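PDB 5G5G: putative xanthine dehydrogenase YAGS fad-binding subunit from Escherichia coli, which binds the molybdenum cofactor and probably forms the catalytic chain of a periplasmic aldehyde oxidase related to xanthine dehydrogenase. Local coordinates for residues C[187-195]-C[241-252]; C[202-213]-C[230-241]. All coordinates share one frame; numbering follows the deposited sequence.

Interaction 1 of 2, residues C[187-195]-C[241-252]; sequences HMAMEPHAS and GFGGKLFLRSDA. With MCN (pterin cytosine dinucleotide), chain Y; MOS (dioxothiomolybdenum(VI) ion), chain Z.
H193, K245 and H187 dominate the meeting of 187-195 with the glycine-rich loop that opens 241-252 and leads into helix 250-262. In this loop a type I' turn (G241 to G244) runs into a type I turn (G243 to L246) beside the pterin cofactor. The site is a worked example of side chains reading the backbone of a cofactor loop. H193 uses both edge and face. Its NE2 donates to G244 O at 2.9 Å in a nearly straight bond (172°); the oxygen lies in the imidazole plane, whereas the nitrogen stands above the plane of the carbonyl. K245 CE sits over the centre of the same ring, 4.1 Å from its centroid. Extended beyond CG, the lysine carries NZ onward to E191 O at 2.8 Å and, in a salt bridge whose hydrogen bond is weak, to E191 OE1 at 3.3 Å. OE1 is held more strongly by S209 OG, and also by G239 N. G240 O and S209 OG also bond to NZ, so several oxygens grip this buried amine.

H187 offers a face instead: G244 CA rests 3.4 Å from its ring centroid in a CH-pi contact, a close approach that glycine allows. With CG anti to the carbonyl carbon (chi1 -46°), its CD2 edge meets F242 O in the ring plane, and NE2 bonds to A348 O. The backbone N of G241 and of F242 bond to pterin O4', which lies over the F242 ring, while G243 and L246 border the molybdenum group. Near the start of helix 250-262, S195 OG donates to D251 OD2 from above the carboxylate plane, at 2.7 Å.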
loop_
_atom_site.group_PDB
_atom_site.type_symbol
_atom_site.label_atom_id
_atom_site.label_comp_id
_atom_site.label_asym_id
_atom_site.label_seq_id
_atom_site.Cartn_x
_atom_site.Cartn_y
_atom_site.Cartn_z
ATOM N N HIS C 187 -5.314 5.058 0.294
ATOM C CA HIS C 187 -4.834 4.452 1.542
ATOM C C HIS C 187 -4.044 3.169 1.314
ATOM O O HIS C 187 -2.993 2.930 1.909
ATOM C CB HIS C 187 -5.982 4.191 2.494
ATOM C CG HIS C 187 -6.898 5.351 2.608
ATOM N ND1 HIS C 187 -7.939 5.564 1.709
ATOM C CD2 HIS C 187 -6.915 6.387 3.469
ATOM C CE1 HIS C 187 -8.538 6.688 2.021
ATOM N NE2 HIS C 187 -7.943 7.202 3.091
ATOM N N MET C 188 -4.584 2.344 0.416
ATOM C CA MET C 188 -3.995 1.059 0.096
ATOM C C MET C 188 -3.738 0.205 1.333
ATOM O O MET C 188 -2.738 -0.509 1.432
ATOM C CB MET C 188 -2.684 1.202 -0.690
ATOM C CG MET C 188 -2.737 2.144 -1.874
ATOM S SD MET C 188 -3.758 1.575 -3.241
ATOM C CE MET C 188 -2.860 0.284 -3.873
ATOM N N ALA C 189 -4.657 0.236 2.301
ATOM C CA ALA C 189 -4.510 -0.639 3.470
ATOM C C ALA C 189 -4.506 -2.075 2.997
ATOM O O ALA C 189 -5.277 -2.430 2.088
ATOM C CB ALA C 189 -5.652 -0.422 4.464
ATOM N N MET C 190 -3.638 -2.894 3.588
ATOM C CA MET C 190 -3.376 -4.207 2.999
ATOM C C MET C 190 -4.572 -5.116 3.135
ATOM O O MET C 190 -4.724 -5.994 2.315
ATOM C CB MET C 190 -2.127 -4.826 3.589
ATOM C CG MET C 190 -1.527 -5.949 2.748
ATOM S SD MET C 190 -1.106 -5.514 1.053
ATOM C CE MET C 190 -0.174 -4.046 1.300
ATOM N N GLU C 191 -5.428 -4.916 4.149
ATOM C CA GLU C 191 -6.705 -5.645 4.215
ATOM C C GLU C 191 -7.754 -4.892 3.416
ATOM O O GLU C 191 -8.136 -3.787 3.789
ATOM C CB GLU C 191 -7.166 -5.873 5.677
ATOM C CG GLU C 191 -8.503 -6.607 5.812
ATOM C CD GLU C 191 -9.187 -6.384 7.163
ATOM O OE1 GLU C 191 -8.839 -5.416 7.899
ATOM O OE2 GLU C 191 -10.090 -7.182 7.466
ATOM N N PRO C 192 -8.292 -5.535 2.359
ATOM C CA PRO C 192 -9.396 -4.932 1.656
ATOM C C PRO C 192 -10.540 -4.743 2.625
ATOM O O PRO C 192 -10.757 -5.602 3.517
ATOM C CB PRO C 192 -9.760 -6.029 0.590
ATOM C CG PRO C 192 -8.482 -6.751 0.320
ATOM C CD PRO C 192 -7.861 -6.792 1.719
ATOM N N HIS C 193 -11.337 -3.719 2.396
ATOM C CA HIS C 193 -12.518 -3.515 3.204
ATOM C C HIS C 193 -13.389 -4.780 3.109
ATOM O O HIS C 193 -13.615 -5.319 2.032
ATOM C CB HIS C 193 -13.342 -2.337 2.697
ATOM C CG HIS C 193 -12.692 -1.010 2.866
ATOM N ND1 HIS C 193 -11.570 -0.624 2.175
ATOM C CD2 HIS C 193 -13.009 0.030 3.669
ATOM C CE1 HIS C 193 -11.234 0.598 2.537
ATOM N NE2 HIS C 193 -12.096 1.024 3.433
ATOM N N ALA C 194 -13.863 -5.248 4.261
ATOM C CA ALA C 194 -14.739 -6.408 4.318
ATOM C C ALA C 194 -15.627 -6.451 5.537
ATOM O O ALA C 194 -15.243 -5.952 6.597
ATOM C CB ALA C 194 -13.910 -7.692 4.254
ATOM N N SER C 195 -16.780 -7.117 5.394
ATOM C CA SER C 195 -17.742 -7.248 6.486
ATOM C C SER C 195 -18.506 -8.552 6.347
ATOM O O SER C 195 -18.719 -9.062 5.222
ATOM C CB SER C 195 -18.759 -6.087 6.497
ATOM O OG SER C 195 -18.158 -4.807 6.656
ATOM N N GLY C 241 -5.781 1.012 8.058
ATOM C CA GLY C 241 -6.860 1.892 7.609
ATOM C C GLY C 241 -6.366 3.245 7.081
ATOM O O GLY C 241 -6.740 3.667 5.981
ATOM N N PHE C 242 -5.541 3.885 7.880
ATOM C CA PHE C 242 -4.904 5.161 7.513
ATOM C C PHE C 242 -5.911 6.264 7.180
ATOM O O PHE C 242 -5.619 7.188 6.386
ATOM C CB PHE C 242 -3.877 4.975 6.387
ATOM C CG PHE C 242 -2.973 3.832 6.610
ATOM C CD1 PHE C 242 -1.950 3.902 7.554
ATOM C CD2 PHE C 242 -3.206 2.593 5.970
ATOM C CE1 PHE C 242 -1.144 2.800 7.812
ATOM C CE2 PHE C 242 -2.402 1.507 6.221
ATOM C CZ PHE C 242 -1.391 1.591 7.168
ATOM N N GLY C 243 -7.095 6.213 7.797
ATOM C CA GLY C 243 -8.189 7.140 7.505
ATOM C C GLY C 243 -9.297 6.559 6.647
ATOM O O GLY C 243 -10.437 6.994 6.730
ATOM N N GLY C 244 -8.918 5.590 5.843
ATOM C CA GLY C 244 -9.812 4.946 4.904
ATOM C C GLY C 244 -10.884 4.078 5.499
ATOM O O GLY C 244 -11.819 3.617 4.799
ATOM N N LYS C 245 -10.748 3.778 6.776
ATOM C CA LYS C 245 -11.719 2.984 7.494
ATOM C C LYS C 245 -12.280 3.711 8.691
ATOM O O LYS C 245 -12.844 3.104 9.568
ATOM C CB LYS C 245 -11.095 1.633 7.896
ATOM C CG LYS C 245 -10.828 0.744 6.678
ATOM C CD LYS C 245 -10.111 -0.517 7.072
ATOM C CE LYS C 245 -9.616 -1.307 5.853
ATOM N NZ LYS C 245 -8.847 -2.543 6.206
ATOM N N LEU C 246 -12.226 5.039 8.687
ATOM C CA LEU C 246 -12.935 5.824 9.669
ATOM C C LEU C 246 -14.419 5.743 9.583
ATOM O O LEU C 246 -15.085 5.974 10.578
ATOM C CB LEU C 246 -12.614 7.331 9.529
ATOM C CG LEU C 246 -11.235 7.762 9.979
ATOM C CD1 LEU C 246 -10.925 9.120 9.410
ATOM C CD2 LEU C 246 -11.151 7.742 11.487
ATOM N N PHE C 247 -14.958 5.507 8.369
ATOM C CA PHE C 247 -16.359 5.633 8.125
ATOM C C PHE C 247 -16.960 4.334 7.588
ATOM O O PHE C 247 -16.284 3.494 6.977
ATOM C CB PHE C 247 -16.570 6.741 7.088
ATOM C CG PHE C 247 -15.728 7.956 7.339
ATOM C CD1 PHE C 247 -15.881 8.661 8.500
ATOM C CD2 PHE C 247 -14.750 8.355 6.408
ATOM C CE1 PHE C 247 -15.098 9.788 8.759
ATOM C CE2 PHE C 247 -13.968 9.472 6.675
ATOM C CZ PHE C 247 -14.138 10.178 7.844
ATOM N N LEU C 248 -18.251 4.222 7.719
ATOM C CA LEU C 248 -19.020 3.176 7.004
ATOM C C LEU C 248 -18.763 3.188 5.490
ATOM O O LEU C 248 -18.903 4.254 4.836
ATOM C CB LEU C 248 -20.500 3.416 7.254
ATOM C CG LEU C 248 -21.424 2.243 6.925
ATOM C CD1 LEU C 248 -21.210 1.184 7.997
ATOM C CD2 LEU C 248 -22.838 2.765 6.921
ATOM N N ARG C 249 -18.439 2.005 4.922
ATOM C CA ARG C 249 -18.259 1.862 3.483
ATOM C C ARG C 249 -19.263 0.803 2.913
ATOM O O ARG C 249 -20.035 0.196 3.659
ATOM C CB ARG C 249 -16.824 1.460 3.197
ATOM C CG ARG C 249 -15.784 2.448 3.722
ATOM C CD ARG C 249 -15.072 3.251 2.607
ATOM N NE ARG C 249 -16.008 4.077 1.892
ATOM C CZ ARG C 249 -16.409 5.296 2.252
ATOM N NH1 ARG C 249 -15.941 5.875 3.352
ATOM N NH2 ARG C 249 -17.296 5.936 1.515
ATOM N N SER C 250 -19.228 0.627 1.591
ATOM C CA SER C 250 -20.227 -0.147 0.867
ATOM C C SER C 250 -20.258 -1.622 1.321
ATOM O O SER C 250 -21.308 -2.269 1.258
ATOM C CB SER C 250 -19.975 -0.045 -0.630
ATOM O OG SER C 250 -18.681 -0.529 -0.983
ATOM N N ASP C 251 -19.098 -2.156 1.729
ATOM C CA ASP C 251 -19.058 -3.578 2.189
ATOM C C ASP C 251 -20.024 -3.866 3.372
ATOM O O ASP C 251 -20.680 -4.911 3.432
ATOM C CB ASP C 251 -17.645 -3.998 2.592
ATOM C CG ASP C 251 -17.072 -3.133 3.729
ATOM O OD1 ASP C 251 -17.083 -1.887 3.576
ATOM O OD2 ASP C 251 -16.646 -3.709 4.775
ATOM N N ALA C 252 -20.002 -2.979 4.353
ATOM C CA ALA C 252 -20.796 -3.094 5.564
ATOM C C ALA C 252 -22.296 -2.972 5.258
ATOM O O ALA C 252 -23.117 -3.779 5.716
ATOM C CB ALA C 252 -20.344 -2.020 6.532
HETATM N N1 MCN Y . 1.943 5.977 20.963
HETATM C C2 MCN Y . 2.803 5.773 22.134
HETATM N N3 MCN Y . 2.743 7.116 22.858
HETATM C C4 MCN Y . 2.217 8.290 22.552
HETATM C C5 MCN Y . 1.291 8.204 21.370
HETATM C C6 MCN Y . 1.265 7.129 20.639
HETATM O O2 MCN Y . 3.357 4.865 22.478
HETATM N N4 MCN Y . 2.321 9.412 23.171
HETATM C "C1'" MCN Y . 2.033 4.855 20.042
HETATM C C2D MCN Y . 1.199 3.618 20.545
HETATM O "O2'" MCN Y . 1.752 2.418 20.012
HETATM C "C3'" MCN Y . -0.065 3.951 19.932
HETATM C C4D MCN Y . 0.139 4.548 18.467
HETATM O O4D MCN Y . 1.454 5.216 18.781
HETATM O "O3'" MCN Y . -1.069 2.885 19.768
HETATM C "C5'" MCN Y . -0.688 5.527 17.871
HETATM O "O5'" MCN Y . -1.355 6.347 18.801
HETATM P PA MCN Y . -1.962 7.684 18.303
HETATM O O1A MCN Y . -2.888 8.183 19.411
HETATM O O2A MCN Y . -0.896 8.558 17.742
HETATM O O3A MCN Y . -2.926 7.226 16.999
HETATM P PB MCN Y . -4.396 6.664 17.150
HETATM O O1B MCN Y . -5.364 7.767 17.164
HETATM O O2B MCN Y . -4.432 5.639 18.235
HETATM O O3B MCN Y . -4.445 5.837 15.813
HETATM C C10 MCN Y . -4.823 6.525 14.546
HETATM C "C9'" MCN Y . -3.665 6.850 13.670
HETATM C "C8'" MCN Y . -4.255 7.717 12.428
HETATM S "S8'" MCN Y . -5.363 8.946 12.689
HETATM C "C7'" MCN Y . -3.976 7.278 11.300
HETATM S "S7'" MCN Y . -4.693 7.971 9.817
HETATM C "C6'" MCN Y . -2.811 6.275 11.035
HETATM C C7 MCN Y . -2.059 6.123 12.442
HETATM O "O9'" MCN Y . -2.911 5.773 13.456
HETATM N "N5'" MCN Y . -3.564 4.942 10.760
HETATM C C4A MCN Y . -2.790 3.662 10.840
HETATM N "N8'" MCN Y . -1.116 4.993 12.299
HETATM C C4B MCN Y . -1.526 3.829 11.752
HETATM N "N1'" MCN Y . -0.656 2.739 11.784
HETATM C "C2'" MCN Y . -1.066 1.439 11.466
HETATM N "N2'" MCN Y . -0.294 0.462 11.476
HETATM N "N3'" MCN Y . -2.177 1.377 10.670
HETATM C "C4'" MCN Y . -3.189 2.298 10.458
HETATM O "O4'" MCN Y . -4.258 2.299 9.817
HETATM MO MO MOS Z . -6.429 9.254 10.634
HETATM S S MOS Z . -6.795 10.344 8.621
HETATM O O1 MOS Z . -7.792 8.108 10.478
HETATM O O2 MOS Z . -7.361 10.995 11.331
HETATM O O HOH W 1 -14.440 -2.725 5.996
#

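Interaction 2 of 2, residues C[202-213]-C[230-241]; sequences NKLTLWTSNQMI and NVRIISPYIGGG. With MCN (pterin cytosine dinucleotide), chain Y.
L204 and L206 pair 203-208 with 231-234 as parallel strands, the two outer members of a beta-alpha-beta crossover. In the usual parallel manner each leucine bonds through both N and O to residues flanking its partner: L204 to N230 and R232 about V231, L206 to R232 and I234 about I233. T208 N to I234 O, at 2.8 Å, is the last of the series. Where the strands part, a hydroxyl takes over from the backbone: S235 OG, anti to its own N (chi1 -164°), donates to T208 O at 2.7 Å from above the carbonyl plane and accepts from N210 N at 3.2 Å. N210 OD1 then closes an Asx turn onto M212 N, ahead of helix 213-224.

Apolar packing differs between the faces. On one, I234 CD1 lies over the five-membered ring of W207, 4.0 Å from its centroid, and meets T205 CG2 at 3.6 Å. On the other, I233 CD1 touches L206 CB, while I233 CG2 meets I213 CD1, both at 3.9 Å. Helices 213-224 and 250-262 pack against this second face, with L204 on L220 and A256; strand 194-200 flanks 203-208, leaving 231-234 outermost within the chain.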
loop_
_atom_site.group_PDB
_atom_site.type_symbol
_atom_site.label_atom_id
_atom_site.label_comp_id
_atom_site.label_asym_id
_atom_site.label_seq_id
_atom_site.Cartn_x
_atom_site.Cartn_y
_atom_site.Cartn_z
ATOM N N ASN C 202 -34.666 -9.101 14.343
ATOM C CA ASN C 202 -34.311 -7.721 14.031
ATOM C C ASN C 202 -32.957 -7.247 14.640
ATOM O O ASN C 202 -32.678 -6.063 14.615
ATOM C CB ASN C 202 -35.458 -6.775 14.390
ATOM C CG ASN C 202 -36.737 -7.059 13.594
ATOM O OD1 ASN C 202 -36.725 -7.710 12.523
ATOM N ND2 ASN C 202 -37.870 -6.585 14.126
ATOM N N LYS C 203 -32.174 -8.152 15.224
ATOM C CA LYS C 203 -30.842 -7.821 15.749
ATOM C C LYS C 203 -29.781 -8.142 14.681
ATOM O O LYS C 203 -29.781 -9.204 14.160
ATOM C CB LYS C 203 -30.520 -8.663 16.997
ATOM C CG LYS C 203 -31.543 -8.604 18.127
ATOM C CD LYS C 203 -31.667 -7.216 18.695
ATOM C CE LYS C 203 -32.825 -7.136 19.675
ATOM N NZ LYS C 203 -32.258 -7.187 21.030
ATOM N N LEU C 204 -28.868 -7.226 14.431
ATOM C CA LEU C 204 -27.789 -7.398 13.438
ATOM C C LEU C 204 -26.465 -7.482 14.168
ATOM O O LEU C 204 -26.199 -6.635 15.039
ATOM C CB LEU C 204 -27.795 -6.179 12.545
ATOM C CG LEU C 204 -26.612 -5.941 11.612
ATOM C CD1 LEU C 204 -26.460 -7.055 10.575
ATOM C CD2 LEU C 204 -26.715 -4.615 10.913
ATOM N N THR C 205 -25.621 -8.443 13.809
ATOM C CA THR C 205 -24.233 -8.411 14.205
ATOM C C THR C 205 -23.395 -8.269 12.962
ATOM O O THR C 205 -23.633 -8.980 11.982
ATOM C CB THR C 205 -23.839 -9.702 14.988
ATOM O OG1 THR C 205 -24.772 -9.846 16.079
ATOM C CG2 THR C 205 -22.433 -9.611 15.540
ATOM N N LEU C 206 -22.468 -7.307 12.961
ATOM C CA LEU C 206 -21.590 -7.048 11.821
ATOM C C LEU C 206 -20.159 -7.184 12.295
ATOM O O LEU C 206 -19.716 -6.419 13.178
ATOM C CB LEU C 206 -21.809 -5.645 11.252
ATOM C CG LEU C 206 -21.138 -5.436 9.885
ATOM C CD1 LEU C 206 -22.047 -5.927 8.745
ATOM C CD2 LEU C 206 -20.749 -4.006 9.631
ATOM N N TRP C 207 -19.438 -8.118 11.702
ATOM C CA TRP C 207 -18.000 -8.219 11.852
ATOM C C TRP C 207 -17.440 -7.406 10.705
ATOM O O TRP C 207 -17.840 -7.570 9.530
ATOM C CB TRP C 207 -17.546 -9.652 11.705
ATOM C CG TRP C 207 -17.948 -10.562 12.855
ATOM C CD1 TRP C 207 -17.163 -10.954 13.881
ATOM C CD2 TRP C 207 -19.227 -11.184 13.079
ATOM N NE1 TRP C 207 -17.852 -11.804 14.732
ATOM C CE2 TRP C 207 -19.119 -11.969 14.256
ATOM C CE3 TRP C 207 -20.449 -11.211 12.365
ATOM C CZ2 TRP C 207 -20.192 -12.750 14.760
ATOM C CZ3 TRP C 207 -21.514 -11.929 12.902
ATOM C CH2 TRP C 207 -21.389 -12.711 14.065
ATOM N N THR C 208 -16.514 -6.510 11.002
ATOM C CA THR C 208 -16.092 -5.577 9.969
ATOM C C THR C 208 -14.661 -5.122 10.216
ATOM O O THR C 208 -13.998 -5.602 11.158
ATOM C CB THR C 208 -17.093 -4.364 9.916
ATOM O OG1 THR C 208 -16.884 -3.550 8.744
ATOM C CG2 THR C 208 -16.959 -3.529 11.167
ATOM N N SER C 209 -14.195 -4.219 9.340
ATOM C CA SER C 209 -12.863 -3.641 9.401
ATOM C C SER C 209 -13.088 -2.118 9.486
ATOM O O SER C 209 -13.447 -1.495 8.499
ATOM C CB SER C 209 -12.042 -4.042 8.154
ATOM O OG SER C 209 -10.688 -3.634 8.289
ATOM N N ASN C 210 -13.038 -1.573 10.712
ATOM C CA ASN C 210 -13.460 -0.205 10.935
ATOM C C ASN C 210 -12.666 0.375 12.111
ATOM O O ASN C 210 -12.534 -0.283 13.126
ATOM C CB ASN C 210 -14.971 -0.146 11.165
ATOM C CG ASN C 210 -15.523 1.264 11.048
ATOM O OD1 ASN C 210 -15.177 2.128 11.837
ATOM N ND2 ASN C 210 -16.334 1.524 10.029
ATOM N N GLN C 211 -12.212 1.620 11.967
ATOM C CA GLN C 211 -11.412 2.314 12.963
ATOM C C GLN C 211 -12.269 2.872 14.125
ATOM O O GLN C 211 -11.706 3.190 15.197
ATOM C CB GLN C 211 -10.682 3.494 12.309
ATOM C CG GLN C 211 -9.682 3.119 11.208
ATOM C CD GLN C 211 -9.046 4.272 10.464
ATOM O OE1 GLN C 211 -8.894 4.256 9.238
ATOM N NE2 GLN C 211 -8.677 5.309 11.216
ATOM N N MET C 212 -13.563 3.057 13.895
ATOM C CA MET C 212 -14.447 3.860 14.775
ATOM C C MET C 212 -15.731 3.107 15.037
ATOM O O MET C 212 -16.674 3.192 14.259
ATOM C CB MET C 212 -14.758 5.196 14.110
ATOM C CG MET C 212 -13.571 6.109 13.871
ATOM S SD MET C 212 -13.129 6.830 15.477
ATOM C CE MET C 212 -11.859 7.957 15.090
ATOM N N ILE C 213 -15.733 2.292 16.089
ATOM C CA ILE C 213 -16.764 1.278 16.324
ATOM C C ILE C 213 -18.079 1.983 16.557
ATOM O O ILE C 213 -19.107 1.594 15.986
ATOM C CB ILE C 213 -16.441 0.381 17.538
ATOM C CG1 ILE C 213 -15.201 -0.506 17.277
ATOM C CG2 ILE C 213 -17.633 -0.492 17.966
ATOM C CD1 ILE C 213 -15.442 -1.600 16.220
ATOM N N ASN C 230 -30.218 -2.271 18.217
ATOM C CA ASN C 230 -30.339 -3.565 17.562
ATOM C C ASN C 230 -29.105 -3.968 16.734
ATOM O O ASN C 230 -29.138 -4.967 16.047
ATOM C CB ASN C 230 -31.596 -3.551 16.705
ATOM C CG ASN C 230 -32.861 -3.637 17.548
ATOM O OD1 ASN C 230 -32.790 -3.771 18.750
ATOM N ND2 ASN C 230 -34.011 -3.612 16.908
ATOM N N VAL C 231 -28.022 -3.203 16.847
ATOM C CA VAL C 231 -26.800 -3.397 16.025
ATOM C C VAL C 231 -25.603 -3.588 16.942
ATOM O O VAL C 231 -25.394 -2.796 17.885
ATOM C CB VAL C 231 -26.521 -2.197 15.133
ATOM C CG1 VAL C 231 -25.187 -2.379 14.362
ATOM C CG2 VAL C 231 -27.681 -2.004 14.164
ATOM N N ARG C 232 -24.803 -4.606 16.637
ATOM C CA ARG C 232 -23.589 -4.885 17.333
ATOM C C ARG C 232 -22.499 -4.897 16.249
ATOM O O ARG C 232 -22.643 -5.555 15.230
ATOM C CB ARG C 232 -23.590 -6.202 18.097
ATOM C CG ARG C 232 -22.278 -6.515 18.827
ATOM C CD ARG C 232 -22.377 -7.765 19.672
ATOM N NE ARG C 232 -21.107 -8.165 20.284
ATOM C CZ ARG C 232 -20.919 -9.280 20.974
ATOM N NH1 ARG C 232 -21.883 -10.205 21.123
ATOM N NH2 ARG C 232 -19.752 -9.534 21.515
ATOM N N ILE C 233 -21.423 -4.147 16.500
ATOM C CA ILE C 233 -20.295 -4.073 15.585
ATOM C C ILE C 233 -19.073 -4.730 16.253
ATOM O O ILE C 233 -18.761 -4.432 17.434
ATOM C CB ILE C 233 -19.981 -2.579 15.252
ATOM C CG1 ILE C 233 -21.173 -1.823 14.646
ATOM C CG2 ILE C 233 -18.751 -2.467 14.383
ATOM C CD1 ILE C 233 -21.727 -2.421 13.368
ATOM N N ILE C 234 -18.313 -5.512 15.472
ATOM C CA ILE C 234 -17.158 -6.261 15.944
ATOM C C ILE C 234 -15.988 -6.067 14.980
ATOM O O ILE C 234 -16.139 -6.299 13.807
ATOM C CB ILE C 234 -17.515 -7.781 16.059
ATOM C CG1 ILE C 234 -18.674 -7.932 17.032
ATOM C CG2 ILE C 234 -16.304 -8.584 16.440
ATOM C CD1 ILE C 234 -19.226 -9.329 17.142
ATOM N N SER C 235 -14.879 -5.494 15.479
ATOM C CA SER C 235 -13.677 -5.309 14.690
ATOM C C SER C 235 -12.406 -5.345 15.588
ATOM O O SER C 235 -11.765 -4.296 15.810
ATOM C CB SER C 235 -13.805 -3.977 13.928
ATOM O OG SER C 235 -12.861 -3.933 12.886
ATOM N N PRO C 236 -12.045 -6.524 16.111
ATOM C CA PRO C 236 -10.923 -6.612 17.056
ATOM C C PRO C 236 -9.571 -6.515 16.400
ATOM O O PRO C 236 -8.602 -6.129 17.048
ATOM C CB PRO C 236 -11.148 -7.992 17.748
ATOM C CG PRO C 236 -11.856 -8.811 16.689
ATOM C CD PRO C 236 -12.782 -7.815 16.027
ATOM N N TYR C 237 -9.493 -6.887 15.124
ATOM C CA TYR C 237 -8.267 -6.790 14.308
ATOM C C TYR C 237 -8.565 -6.165 12.955
ATOM O O TYR C 237 -9.489 -6.597 12.256
ATOM C CB TYR C 237 -7.570 -8.154 14.121
ATOM C CG TYR C 237 -7.189 -8.744 15.432
ATOM C CD1 TYR C 237 -6.107 -8.257 16.127
ATOM C CD2 TYR C 237 -7.989 -9.729 16.029
ATOM C CE1 TYR C 237 -5.788 -8.748 17.387
ATOM C CE2 TYR C 237 -7.682 -10.202 17.290
ATOM C CZ TYR C 237 -6.585 -9.688 17.947
ATOM O OH TYR C 237 -6.301 -10.168 19.182
ATOM N N ILE C 238 -7.797 -5.137 12.604
ATOM C CA ILE C 238 -7.997 -4.334 11.390
ATOM C C ILE C 238 -6.656 -4.312 10.681
ATOM O O ILE C 238 -5.640 -3.951 11.289
ATOM C CB ILE C 238 -8.412 -2.913 11.732
ATOM C CG1 ILE C 238 -9.797 -2.951 12.343
ATOM C CG2 ILE C 238 -8.398 -1.982 10.503
ATOM C CD1 ILE C 238 -9.935 -2.257 13.621
ATOM N N GLY C 239 -6.645 -4.727 9.425
ATOM C CA GLY C 239 -5.473 -4.797 8.644
ATOM C C GLY C 239 -5.153 -3.455 8.019
ATOM O O GLY C 239 -4.953 -3.357 6.793
ATOM N N GLY C 240 -4.984 -2.432 8.868
ATOM C CA GLY C 240 -4.648 -1.104 8.390
ATOM C C GLY C 240 -5.861 -0.317 7.957
ATOM O O GLY C 240 -6.877 -0.887 7.534
ATOM N N GLY C 241 -5.781 1.012 8.058
ATOM C CA GLY C 241 -6.860 1.892 7.609
ATOM C C GLY C 241 -6.366 3.245 7.081
ATOM O O GLY C 241 -6.740 3.667 5.981
HETATM N N1 MCN Y . 1.943 5.977 20.963
HETATM C C2 MCN Y . 2.803 5.773 22.134
HETATM N N3 MCN Y . 2.743 7.116 22.858
HETATM C C4 MCN Y . 2.217 8.290 22.552
HETATM C C5 MCN Y . 1.291 8.204 21.370
HETATM C C6 MCN Y . 1.265 7.129 20.639
HETATM O O2 MCN Y . 3.357 4.865 22.478
HETATM N N4 MCN Y . 2.321 9.412 23.171
HETATM C "C1'" MCN Y . 2.033 4.855 20.042
HETATM C C2D MCN Y . 1.199 3.618 20.545
HETATM O "O2'" MCN Y . 1.752 2.418 20.012
HETATM C "C3'" MCN Y . -0.065 3.951 19.932
HETATM C C4D MCN Y . 0.139 4.548 18.467
HETATM O O4D MCN Y . 1.454 5.216 18.781
HETATM O "O3'" MCN Y . -1.069 2.885 19.768
HETATM C "C5'" MCN Y . -0.688 5.527 17.871
HETATM O "O5'" MCN Y . -1.355 6.347 18.801
HETATM P PA MCN Y . -1.962 7.684 18.303
HETATM O O1A MCN Y . -2.888 8.183 19.411
HETATM O O2A MCN Y . -0.896 8.558 17.742
HETATM O O3A MCN Y . -2.926 7.226 16.999
HETATM P PB MCN Y . -4.396 6.664 17.150
HETATM O O1B MCN Y . -5.364 7.767 17.164
HETATM O O2B MCN Y . -4.432 5.639 18.235
HETATM O O3B MCN Y . -4.445 5.837 15.813
HETATM C C10 MCN Y . -4.823 6.525 14.546
HETATM C "C9'" MCN Y . -3.665 6.850 13.670
HETATM C "C8'" MCN Y . -4.255 7.717 12.428
HETATM S "S8'" MCN Y . -5.363 8.946 12.689
HETATM C "C7'" MCN Y . -3.976 7.278 11.300
HETATM S "S7'" MCN Y . -4.693 7.971 9.817
HETATM C "C6'" MCN Y . -2.811 6.275 11.035
HETATM C C7 MCN Y . -2.059 6.123 12.442
HETATM O "O9'" MCN Y . -2.911 5.773 13.456
HETATM N "N5'" MCN Y . -3.564 4.942 10.760
HETATM C C4A MCN Y . -2.790 3.662 10.840
HETATM N "N8'" MCN Y . -1.116 4.993 12.299
HETATM C C4B MCN Y . -1.526 3.829 11.752
HETATM N "N1'" MCN Y . -0.656 2.739 11.784
HETATM C "C2'" MCN Y . -1.066 1.439 11.466
HETATM N "N2'" MCN Y . -0.294 0.462 11.476
HETATM N "N3'" MCN Y . -2.177 1.377 10.670
HETATM C "C4'" MCN Y . -3.189 2.298 10.458
HETATM O "O4'" MCN Y . -4.258 2.299 9.817
HETATM O O HOH W 2 -33.739 -3.808 13.854
#

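How the interactions relate
Both contacts build on one mixed sheet, in which strands 194-200 and 203-208 are neighbours, and both reach the pterin, sharing G241. Interaction 1 is wholly buried and mostly loop against loop, its chemistry made of imidazoles, an enclosed lysine and carboxylates. Interaction 2 is regular strand pairing, buried toward the cofactor but reaching solvent at N202, K203 and R232. Polar side chains join them: E191 OE1 lies 2.6 Å from S209 OG, and S195 OG 2.8 Å from T208 OG1, both probable hydrogen bonds. Beyond strand 203-208, Q211 OE1 accepts from G243 N, while NE2 bonds to S506 O and to the molybdenum group, which ties the end of this unit to the loop of interaction 1.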